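Local coordinates for protein coproheme decarboxylase (Thermus thermophilus, PDB 1VDH) that catalyses the hydrogen peroxide-dependent decarboxylation of coproheme to heme b, the last step of coproporphyrin-dependent heme biosynthesis, as a homopentamer, at residues 9-17 / 128-136; 63-74 / 232-243. All blocks are in the same frame, centred on the assembly; numbering follows the deposited sequence.

Contact 1: 9-17 / 128-136; sequences THTLEGWHV and VKPRLTPRV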
loop_
_atom_site.group_PDB
_atom_site.type_symbol
_atom_site.label_atom_id
_atom_site.label_comp_id
_atom_site.label_asym_id
_atom_site.label_seq_id
_atom_site.Cartn_x
_atom_site.Cartn_y
_atom_site.Cartn_z
ATOM N N THR A 9 17.852 5.391 -26.055
ATOM C CA THR A 9 17.008 6.369 -26.715
ATOM C C THR A 9 17.609 7.762 -26.541
ATOM O O THR A 9 18.081 8.108 -25.452
ATOM C CB THR A 9 15.597 6.350 -26.089
ATOM O OG1 THR A 9 15.063 5.021 -26.167
ATOM C CG2 THR A 9 14.667 7.324 -26.803
ATOM N N HIS A 10 17.619 8.542 -27.623
ATOM C CA HIS A 10 18.142 9.910 -27.590
ATOM C C HIS A 10 17.071 10.821 -27.012
ATOM O O HIS A 10 15.889 10.657 -27.311
ATOM C CB HIS A 10 18.468 10.409 -29.005
ATOM C CG HIS A 10 19.378 9.505 -29.777
ATOM N ND1 HIS A 10 20.741 9.474 -29.579
ATOM C CD2 HIS A 10 19.118 8.605 -30.755
ATOM C CE1 HIS A 10 21.283 8.593 -30.403
ATOM N NE2 HIS A 10 20.319 8.053 -31.127
ATOM N N THR A 11 17.483 11.794 -26.205
ATOM C CA THR A 11 16.533 12.727 -25.611
ATOM C C THR A 11 17.027 14.168 -25.612
ATOM O O THR A 11 18.228 14.434 -25.688
ATOM C CB THR A 11 16.193 12.370 -24.133
ATOM O OG1 THR A 11 17.383 12.410 -23.337
ATOM C CG2 THR A 11 15.558 10.994 -24.028
ATOM N N LEU A 12 16.066 15.081 -25.531
ATOM C CA LEU A 12 16.310 16.511 -25.453
ATOM C C LEU A 12 15.468 16.959 -24.267
ATOM O O LEU A 12 14.270 16.667 -24.210
ATOM C CB LEU A 12 15.834 17.232 -26.720
ATOM C CG LEU A 12 16.607 16.984 -28.018
ATOM C CD1 LEU A 12 15.983 17.805 -29.143
ATOM C CD2 LEU A 12 18.070 17.363 -27.835
ATOM N N GLU A 13 16.096 17.622 -23.302
ATOM C CA GLU A 13 15.387 18.097 -22.120
ATOM C C GLU A 13 15.007 19.561 -22.242
ATOM O O GLU A 13 15.780 20.368 -22.758
ATOM C CB GLU A 13 16.240 17.901 -20.862
ATOM C CG GLU A 13 16.303 16.464 -20.356
ATOM C CD GLU A 13 16.998 15.524 -21.320
ATOM O OE1 GLU A 13 18.132 15.830 -21.742
ATOM O OE2 GLU A 13 16.410 14.476 -21.652
ATOM N N GLY A 14 13.815 19.890 -21.750
ATOM C CA GLY A 14 13.336 21.259 -21.785
ATOM C C GLY A 14 13.064 21.748 -20.377
ATOM O O GLY A 14 13.862 21.516 -19.465
ATOM N N TRP A 15 11.932 22.418 -20.193
ATOM C CA TRP A 15 11.554 22.936 -18.883
ATOM C C TRP A 15 11.335 21.830 -17.856
ATOM O O TRP A 15 10.936 20.714 -18.201
ATOM C CB TRP A 15 10.262 23.756 -18.981
ATOM C CG TRP A 15 10.435 25.193 -19.386
ATOM C CD1 TRP A 15 11.592 25.926 -19.377
ATOM C CD2 TRP A 15 9.403 26.079 -19.839
ATOM N NE1 TRP A 15 11.340 27.216 -19.791
ATOM C CE2 TRP A 15 10.004 27.334 -20.083
ATOM C CE3 TRP A 15 8.025 25.932 -20.065
ATOM C CZ2 TRP A 15 9.276 28.437 -20.543
ATOM C CZ3 TRP A 15 7.300 27.030 -20.522
ATOM C CH2 TRP A 15 7.929 28.266 -20.757
ATOM N N HIS A 16 11.623 22.149 -16.597
ATOM C CA HIS A 16 11.415 21.225 -15.489
ATOM C C HIS A 16 9.950 21.395 -15.119
ATOM O O HIS A 16 9.391 22.480 -15.266
ATOM C CB HIS A 16 12.320 21.576 -14.313
ATOM C CG HIS A 16 13.768 21.306 -14.576
ATOM N ND1 HIS A 16 14.594 20.706 -13.650
ATOM C CD2 HIS A 16 14.532 21.537 -15.671
ATOM C CE1 HIS A 16 15.806 20.581 -14.163
ATOM N NE2 HIS A 16 15.795 21.077 -15.387
ATOM N N VAL A 17 9.330 20.319 -14.652
ATOM C CA VAL A 17 7.914 20.334 -14.330
ATOM C C VAL A 17 7.588 19.822 -12.935
ATOM O O VAL A 17 8.133 18.812 -12.488
ATOM C CB VAL A 17 7.131 19.442 -15.329
ATOM C CG1 VAL A 17 5.639 19.648 -15.170
ATOM C CG2 VAL A 17 7.575 19.716 -16.765
ATOM N N VAL A 128 10.314 21.078 -33.033
ATOM C CA VAL A 128 10.980 20.393 -31.929
ATOM C C VAL A 128 11.239 21.384 -30.797
ATOM O O VAL A 128 10.757 21.208 -29.673
ATOM C CB VAL A 128 12.330 19.770 -32.386
ATOM C CG1 VAL A 128 13.143 19.304 -31.182
ATOM C CG2 VAL A 128 12.078 18.598 -33.329
ATOM N N LYS A 129 11.965 22.449 -31.118
ATOM C CA LYS A 129 12.315 23.473 -30.142
ATOM C C LYS A 129 11.144 24.024 -29.319
ATOM O O LYS A 129 11.231 24.090 -28.093
ATOM C CB LYS A 129 13.086 24.603 -30.827
ATOM C CG LYS A 129 13.790 25.554 -29.878
ATOM C CD LYS A 129 14.783 26.423 -30.639
ATOM C CE LYS A 129 15.620 27.273 -29.698
ATOM N NZ LYS A 129 16.609 28.102 -30.448
ATOM N N PRO A 130 10.023 24.403 -29.969
ATOM C CA PRO A 130 8.890 24.934 -29.201
ATOM C C PRO A 130 8.325 23.956 -28.167
ATOM O O PRO A 130 7.778 24.374 -27.145
ATOM C CB PRO A 130 7.856 25.246 -30.284
ATOM C CG PRO A 130 8.702 25.570 -31.475
ATOM C CD PRO A 130 9.745 24.477 -31.414
ATOM N N ARG A 131 8.464 22.659 -28.427
ATOM C CA ARG A 131 7.954 21.642 -27.507
ATOM C C ARG A 131 8.787 21.489 -26.232
ATOM O O ARG A 131 8.355 20.842 -25.274
ATOM C CB ARG A 131 7.797 20.297 -28.220
ATOM C CG ARG A 131 6.694 20.287 -29.288
ATOM C CD ARG A 131 6.399 18.872 -29.753
ATOM N NE ARG A 131 5.318 18.785 -30.738
ATOM C CZ ARG A 131 4.017 18.788 -30.450
ATOM N NH1 ARG A 131 3.127 18.688 -31.428
ATOM N NH2 ARG A 131 3.596 18.913 -29.197
ATOM N N LEU A 132 9.973 22.094 -26.219
ATOM C CA LEU A 132 10.853 22.043 -25.051
ATOM C C LEU A 132 10.328 22.961 -23.952
ATOM O O LEU A 132 10.538 22.709 -22.768
ATOM C CB LEU A 132 12.276 22.469 -25.423
ATOM C CG LEU A 132 13.056 21.552 -26.368
ATOM C CD1 LEU A 132 14.377 22.212 -26.767
ATOM C CD2 LEU A 132 13.303 20.212 -25.690
ATOM N N THR A 133 9.610 24.002 -24.356
ATOM C CA THR A 133 9.056 24.977 -23.425
ATOM C C THR A 133 7.554 25.152 -23.648
ATOM O O THR A 133 7.080 26.255 -23.935
ATOM C CB THR A 133 9.772 26.335 -23.593
ATOM O OG1 THR A 133 9.651 26.773 -24.953
ATOM C CG2 THR A 133 11.246 26.194 -23.257
ATOM N N PRO A 134 6.774 24.082 -23.417
ATOM C CA PRO A 134 5.322 24.131 -23.610
ATOM C C PRO A 134 4.571 24.984 -22.594
ATOM O O PRO A 134 4.785 24.871 -21.383
ATOM C CB PRO A 134 4.923 22.660 -23.504
ATOM C CG PRO A 134 5.850 22.155 -22.429
ATOM C CD PRO A 134 7.181 22.793 -22.817
ATOM N N ARG A 135 3.713 25.861 -23.100
ATOM C CA ARG A 135 2.898 26.709 -22.240
ATOM C C ARG A 135 1.616 25.965 -21.923
ATOM O O ARG A 135 1.047 25.304 -22.789
ATOM C CB ARG A 135 2.553 28.033 -22.927
ATOM C CG ARG A 135 3.545 29.154 -22.681
ATOM C CD ARG A 135 4.902 28.870 -23.308
ATOM N NE ARG A 135 5.764 30.048 -23.255
ATOM C CZ ARG A 135 6.984 30.114 -23.779
ATOM N NH1 ARG A 135 7.682 31.241 -23.682
ATOM N NH2 ARG A 135 7.518 29.054 -24.373
ATOM N N VAL A 136 1.175 26.066 -20.673
ATOM C CA VAL A 136 -0.050 25.414 -20.226
ATOM C C VAL A 136 -1.261 26.184 -20.768
ATOM O O VAL A 136 -1.375 27.391 -20.555
ATOM C CB VAL A 136 -0.114 25.398 -18.681
ATOM C CG1 VAL A 136 -1.415 24.810 -18.213
ATOM C CG2 VAL A 136 1.060 24.616 -18.113
#

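Contact 2: 63-74 / 232-243; sequences GIYQVVGHKADL and FFVGKYLDEEAL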
loop_
_atom_site.group_PDB
_atom_site.type_symbol
_atom_site.label_atom_id
_atom_site.label_comp_id
_atom_site.label_asym_id
_atom_site.label_seq_id
_atom_site.Cartn_x
_atom_site.Cartn_y
_atom_site.Cartn_z
ATOM N N GLY A 63 -0.599 26.452 -14.290
ATOM C CA GLY A 63 -2.016 26.188 -14.407
ATOM C C GLY A 63 -2.531 25.681 -13.078
ATOM O O GLY A 63 -1.807 24.992 -12.352
ATOM N N ILE A 64 -3.747 26.080 -12.715
ATOM C CA ILE A 64 -4.361 25.624 -11.465
ATOM C C ILE A 64 -5.666 24.934 -11.844
ATOM O O ILE A 64 -6.469 25.487 -12.600
ATOM C CB ILE A 64 -4.613 26.784 -10.479
ATOM C CG1 ILE A 64 -3.274 27.405 -10.057
ATOM C CG2 ILE A 64 -5.368 26.275 -9.247
ATOM C CD1 ILE A 64 -3.396 28.576 -9.088
ATOM N N TYR A 65 -5.876 23.732 -11.311
ATOM C CA TYR A 65 -7.059 22.949 -11.657
ATOM C C TYR A 65 -7.881 22.405 -10.503
ATOM O O TYR A 65 -7.361 22.153 -9.417
ATOM C CB TYR A 65 -6.640 21.750 -12.510
ATOM C CG TYR A 65 -5.750 22.087 -13.676
ATOM C CD1 TYR A 65 -6.272 22.197 -14.963
ATOM C CD2 TYR A 65 -4.381 22.281 -13.499
ATOM C CE1 TYR A 65 -5.458 22.490 -16.046
ATOM C CE2 TYR A 65 -3.556 22.576 -14.577
ATOM C CZ TYR A 65 -4.104 22.677 -15.847
ATOM O OH TYR A 65 -3.297 22.953 -16.920
ATOM N N GLN A 66 -9.175 22.224 -10.760
ATOM C CA GLN A 66 -10.085 21.635 -9.786
ATOM C C GLN A 66 -10.100 20.168 -10.195
ATOM O O GLN A 66 -10.552 19.831 -11.287
ATOM C CB GLN A 66 -11.492 22.223 -9.906
ATOM C CG GLN A 66 -12.472 21.626 -8.896
ATOM C CD GLN A 66 -13.850 22.264 -8.946
ATOM O OE1 GLN A 66 -14.828 21.703 -8.436
ATOM N NE2 GLN A 66 -13.934 23.443 -9.547
ATOM N N VAL A 67 -9.596 19.306 -9.320
ATOM C CA VAL A 67 -9.497 17.878 -9.608
ATOM C C VAL A 67 -10.651 17.060 -9.028
ATOM O O VAL A 67 -10.968 17.171 -7.850
ATOM C CB VAL A 67 -8.142 17.319 -9.086
ATOM C CG1 VAL A 67 -7.959 15.856 -9.497
ATOM C CG2 VAL A 67 -6.987 18.160 -9.616
ATOM N N VAL A 68 -11.258 16.219 -9.860
ATOM C CA VAL A 68 -12.372 15.380 -9.418
ATOM C C VAL A 68 -11.892 14.198 -8.572
ATOM O O VAL A 68 -10.787 13.689 -8.774
ATOM C CB VAL A 68 -13.176 14.827 -10.640
ATOM C CG1 VAL A 68 -12.307 13.881 -11.481
ATOM C CG2 VAL A 68 -14.445 14.123 -10.176
ATOM N N GLY A 69 -12.706 13.799 -7.596
ATOM C CA GLY A 69 -12.373 12.643 -6.778
ATOM C C GLY A 69 -11.615 12.863 -5.485
ATOM O O GLY A 69 -11.251 13.986 -5.147
ATOM N N HIS A 70 -11.340 11.765 -4.784
ATOM C CA HIS A 70 -10.643 11.816 -3.501
ATOM C C HIS A 70 -9.124 11.914 -3.587
ATOM O O HIS A 70 -8.464 12.176 -2.577
ATOM C CB HIS A 70 -11.004 10.593 -2.655
ATOM C CG HIS A 70 -10.289 9.339 -3.066
ATOM N ND1 HIS A 70 -10.476 8.743 -4.294
ATOM C CD2 HIS A 70 -9.374 8.582 -2.415
ATOM C CE1 HIS A 70 -9.706 7.672 -4.384
ATOM N NE2 HIS A 70 -9.028 7.552 -3.257
ATOM N N LYS A 71 -8.572 11.708 -4.778
ATOM C CA LYS A 71 -7.125 11.729 -4.944
ATOM C C LYS A 71 -6.479 13.102 -4.797
ATOM O O LYS A 71 -5.320 13.199 -4.412
ATOM C CB LYS A 71 -6.719 11.072 -6.267
ATOM C CG LYS A 71 -7.196 9.620 -6.411
ATOM C CD LYS A 71 -6.468 8.898 -7.541
ATOM C CE LYS A 71 -6.604 9.613 -8.880
ATOM N NZ LYS A 71 -7.961 9.494 -9.479
ATOM N N ALA A 72 -7.244 14.151 -5.085
ATOM C CA ALA A 72 -6.769 15.533 -4.979
ATOM C C ALA A 72 -7.931 16.461 -5.297
ATOM O O ALA A 72 -8.867 16.055 -5.970
ATOM C CB ALA A 72 -5.629 15.787 -5.962
ATOM N N ASP A 73 -7.850 17.707 -4.837
ATOM C CA ASP A 73 -8.890 18.708 -5.092
ATOM C C ASP A 73 -8.341 19.830 -5.969
ATOM O O ASP A 73 -9.050 20.376 -6.804
ATOM C CB ASP A 73 -9.402 19.300 -3.778
ATOM C CG ASP A 73 -10.131 18.287 -2.934
ATOM O OD1 ASP A 73 -10.069 18.387 -1.690
ATOM O OD2 ASP A 73 -10.779 17.393 -3.515
ATOM N N LEU A 74 -7.077 20.181 -5.757
ATOM C CA LEU A 74 -6.439 21.228 -6.539
ATOM C C LEU A 74 -5.075 20.777 -7.037
ATOM O O LEU A 74 -4.313 20.134 -6.311
ATOM C CB LEU A 74 -6.283 22.511 -5.706
ATOM C CG LEU A 74 -7.532 23.329 -5.345
ATOM C CD1 LEU A 74 -7.186 24.361 -4.267
ATOM C CD2 LEU A 74 -8.089 24.021 -6.583
ATOM N N PHE A 232 -4.481 8.189 -12.529
ATOM C CA PHE A 232 -4.948 9.174 -13.506
ATOM C C PHE A 232 -5.731 10.269 -12.792
ATOM O O PHE A 232 -6.652 9.984 -12.019
ATOM C CB PHE A 232 -5.842 8.523 -14.576
ATOM C CG PHE A 232 -5.088 7.709 -15.593
ATOM C CD1 PHE A 232 -4.551 6.470 -15.260
ATOM C CD2 PHE A 232 -4.910 8.187 -16.888
ATOM C CE1 PHE A 232 -3.843 5.719 -16.206
ATOM C CE2 PHE A 232 -4.207 7.446 -17.839
ATOM C CZ PHE A 232 -3.673 6.212 -17.498
ATOM N N PHE A 233 -5.341 11.517 -13.037
ATOM C CA PHE A 233 -5.994 12.677 -12.427
ATOM C C PHE A 233 -6.617 13.541 -13.509
ATOM O O PHE A 233 -5.971 13.843 -14.512
ATOM C CB PHE A 233 -4.980 13.554 -11.684
ATOM C CG PHE A 233 -4.324 12.886 -10.510
ATOM C CD1 PHE A 233 -4.748 13.157 -9.217
ATOM C CD2 PHE A 233 -3.245 12.025 -10.695
ATOM C CE1 PHE A 233 -4.105 12.586 -8.121
ATOM C CE2 PHE A 233 -2.600 11.453 -9.611
ATOM C CZ PHE A 233 -3.029 11.733 -8.319
ATOM N N VAL A 234 -7.865 13.941 -13.312
ATOM C CA VAL A 234 -8.527 14.807 -14.280
ATOM C C VAL A 234 -8.922 16.096 -13.576
ATOM O O VAL A 234 -9.516 16.070 -12.499
ATOM C CB VAL A 234 -9.775 14.159 -14.912
ATOM C CG1 VAL A 234 -10.403 15.122 -15.922
ATOM C CG2 VAL A 234 -9.399 12.862 -15.620
ATOM N N GLY A 235 -8.561 17.225 -14.178
ATOM C CA GLY A 235 -8.888 18.505 -13.583
ATOM C C GLY A 235 -9.395 19.527 -14.584
ATOM O O GLY A 235 -9.101 19.449 -15.774
ATOM N N LYS A 236 -10.209 20.455 -14.093
ATOM C CA LYS A 236 -10.763 21.520 -14.914
ATOM C C LYS A 236 -9.948 22.780 -14.647
ATOM O O LYS A 236 -9.776 23.168 -13.493
ATOM C CB LYS A 236 -12.228 21.766 -14.538
ATOM C CG LYS A 236 -12.880 22.910 -15.301
ATOM C CD LYS A 236 -14.323 23.096 -14.876
ATOM C CE LYS A 236 -14.937 24.327 -15.529
ATOM N NZ LYS A 236 -14.957 24.223 -17.009
ATOM N N TYR A 237 -9.422 23.393 -15.706
ATOM C CA TYR A 237 -8.628 24.613 -15.566
ATOM C C TYR A 237 -9.470 25.698 -14.902
ATOM O O TYR A 237 -10.633 25.889 -15.257
ATOM C CB TYR A 237 -8.124 25.108 -16.932
ATOM C CG TYR A 237 -7.322 26.393 -16.835
ATOM C CD1 TYR A 237 -5.954 26.363 -16.571
ATOM C CD2 TYR A 237 -7.948 27.639 -16.932
ATOM C CE1 TYR A 237 -5.228 27.541 -16.397
ATOM C CE2 TYR A 237 -7.231 28.825 -16.757
ATOM C CZ TYR A 237 -5.876 28.766 -16.485
ATOM O OH TYR A 237 -5.177 29.927 -16.261
ATOM N N LEU A 238 -8.880 26.388 -13.931
ATOM C CA LEU A 238 -9.568 27.451 -13.209
ATOM C C LEU A 238 -8.881 28.797 -13.398
ATOM O O LEU A 238 -7.692 28.928 -13.097
ATOM C CB LEU A 238 -9.574 27.157 -11.701
ATOM C CG LEU A 238 -10.194 25.876 -11.136
ATOM C CD1 LEU A 238 -9.845 25.750 -9.659
ATOM C CD2 LEU A 238 -11.701 25.890 -11.339
ATOM N N ASP A 239 -9.600 29.788 -13.921
ATOM C CA ASP A 239 -9.008 31.119 -14.032
ATOM C C ASP A 239 -9.193 31.759 -12.654
ATOM O O ASP A 239 -9.721 31.112 -11.741
ATOM C CB ASP A 239 -9.626 31.966 -15.166
ATOM C CG ASP A 239 -11.144 32.125 -15.065
ATOM O OD1 ASP A 239 -11.748 31.901 -13.998
ATOM O OD2 ASP A 239 -11.744 32.511 -16.088
ATOM N N GLU A 240 -8.799 33.019 -12.495
ATOM C CA GLU A 240 -8.924 33.672 -11.197
ATOM C C GLU A 240 -10.340 33.655 -10.612
ATOM O O GLU A 240 -10.530 33.297 -9.447
ATOM C CB GLU A 240 -8.385 35.101 -11.250
ATOM C CG GLU A 240 -8.178 35.703 -9.867
ATOM C CD GLU A 240 -7.677 37.133 -9.914
ATOM O OE1 GLU A 240 -6.629 37.380 -10.546
ATOM O OE2 GLU A 240 -8.336 38.007 -9.321
ATOM N N GLU A 241 -11.331 34.019 -11.422
ATOM C CA GLU A 241 -12.720 34.032 -10.963
ATOM C C GLU A 241 -13.234 32.642 -10.608
ATOM O O GLU A 241 -13.973 32.483 -9.639
ATOM C CB GLU A 241 -13.637 34.675 -12.009
ATOM C CG GLU A 241 -13.500 36.190 -12.116
ATOM C CD GLU A 241 -13.805 36.899 -10.806
ATOM O OE1 GLU A 241 -12.892 37.556 -10.260
ATOM O OE2 GLU A 241 -14.953 36.797 -10.321
ATOM N N ALA A 242 -12.853 31.642 -11.404
ATOM C CA ALA A 242 -13.272 30.265 -11.158
ATOM C C ALA A 242 -12.716 29.764 -9.823
ATOM O O ALA A 242 -13.435 29.136 -9.046
ATOM C CB ALA A 242 -12.821 29.353 -12.304
ATOM N N LEU A 243 -11.441 30.047 -9.556
ATOM C CA LEU A 243 -10.818 29.627 -8.296
ATOM C C LEU A 243 -11.499 30.336 -7.131
ATOM O O LEU A 243 -11.764 29.730 -6.087
ATOM C CB LEU A 243 -9.314 29.928 -8.297
ATOM C CG LEU A 243 -8.536 29.554 -7.027
ATOM C CD1 LEU A 243 -8.763 28.082 -6.676
ATOM C CD2 LEU A 243 -7.051 29.838 -7.226
HETATM O O HOH W 1 -4.823 28.734 -13.250
HETATM O O HOH W 2 -8.924 12.976 -10.791
#

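Contact 1: 9-17 / 128-136
V128 opens the contact with its CG1 methyl, which meets CD1 of L12 at 3.8 Å, the two side chains crossing at about a right angle. One helix-like turn later, L132 lays CD2 against the backbone of E13 and CB of L12. Its carbonyl does the polar work: W15 N donates to L132 O over 2.9 Å, a nearly straight bond (165° at the hydrogen), and G14 CA adds a C-H...O contact to the same oxygen. A side chain on G14 would run into that carbonyl. T133 then sits over one face of the W15 indole, its CB 3.6 Å from the centroid of the six-membered ring in a CH-pi contact; with OG1 between backbone N and carbonyl carbon (chi1 57°), CG2 is turned over CE2 and NE1. P134 follows at the ring's edge, its O 3.4 Å from W15 CZ3. Last, R135 brings a face of its guanidinium over W15 CH2, the planes 48° apart, while NH2 bonds back to T133 O at 2.9 Å. A loop carrying R131, a predicted coproheme-binding residue, is thus held on strand 10-24 by one backbone bond, leucine and valine packing and an indole, a join resting more on shape and apolar cover than on charge.

Contact 2: 63-74 / 232-243
Antiparallel pairing of strands 61-67 and 227-237 within the curled sheet of the chlorite dismutase-type fold is the element here, worked out in a ladder of backbone bonds. Q66 and K236 form the hydrogen-bonded pair, Q66 N reaching K236 O at 3.0 Å and K236 N reaching Q66 O at 2.9 Å; L238 N to I64 O and V68 N to V234 O extend it. In each of these two end pairs a water completes the second link, joining I64 N to L238 O in one and V234 N to V68 O in the other. G235 lies opposite V67, where a CB would collide with Y65. On that face Y237 turns its ring edge toward the face of Y65, offset, with planes at 81°. L238 packs CD1 against L74 CD2 (3.9 Å), which also meets L243 from the helix capped by D239. At the other end K71 bends at chi3 and chi4 (-56° and -73°), drawing CE over the F233 ring, 4.0 Å from its centroid, and NZ onto F232 O at 2.9 Å. That ammonium also forms a salt bridge with D194 of a neighbouring subunit. With an alanine here, F232 O and that aspartate would probably lose their shared partner, and F233 the methylene over its ring. K71 thus joins the backbone carbonyl of F232, whose ring stacks on Y145, the predicted active-site tyrosine, to the subunit interface.

The pair illustrates how one sheet can be held differently at its surface and in its interior. Contact 1 is a surface contact, in which a loop lies on strand 10-24; contact 2 is buried and joins two strands edge to edge, so a ladder with water-bridged ends replaces a single backbone bond. Aromatic rings serve both, but contact 1 sets a methyl-bearing side chain and a guanidinium against an indole, whereas contact 2 pairs tyrosines and places a lysine chain over a phenylalanine. The two meet where V136 packs on Y65. Each also reaches another subunit through a charged side chain, E13 to K211 of one neighbour in contact 1, a lysine to another in contact 2.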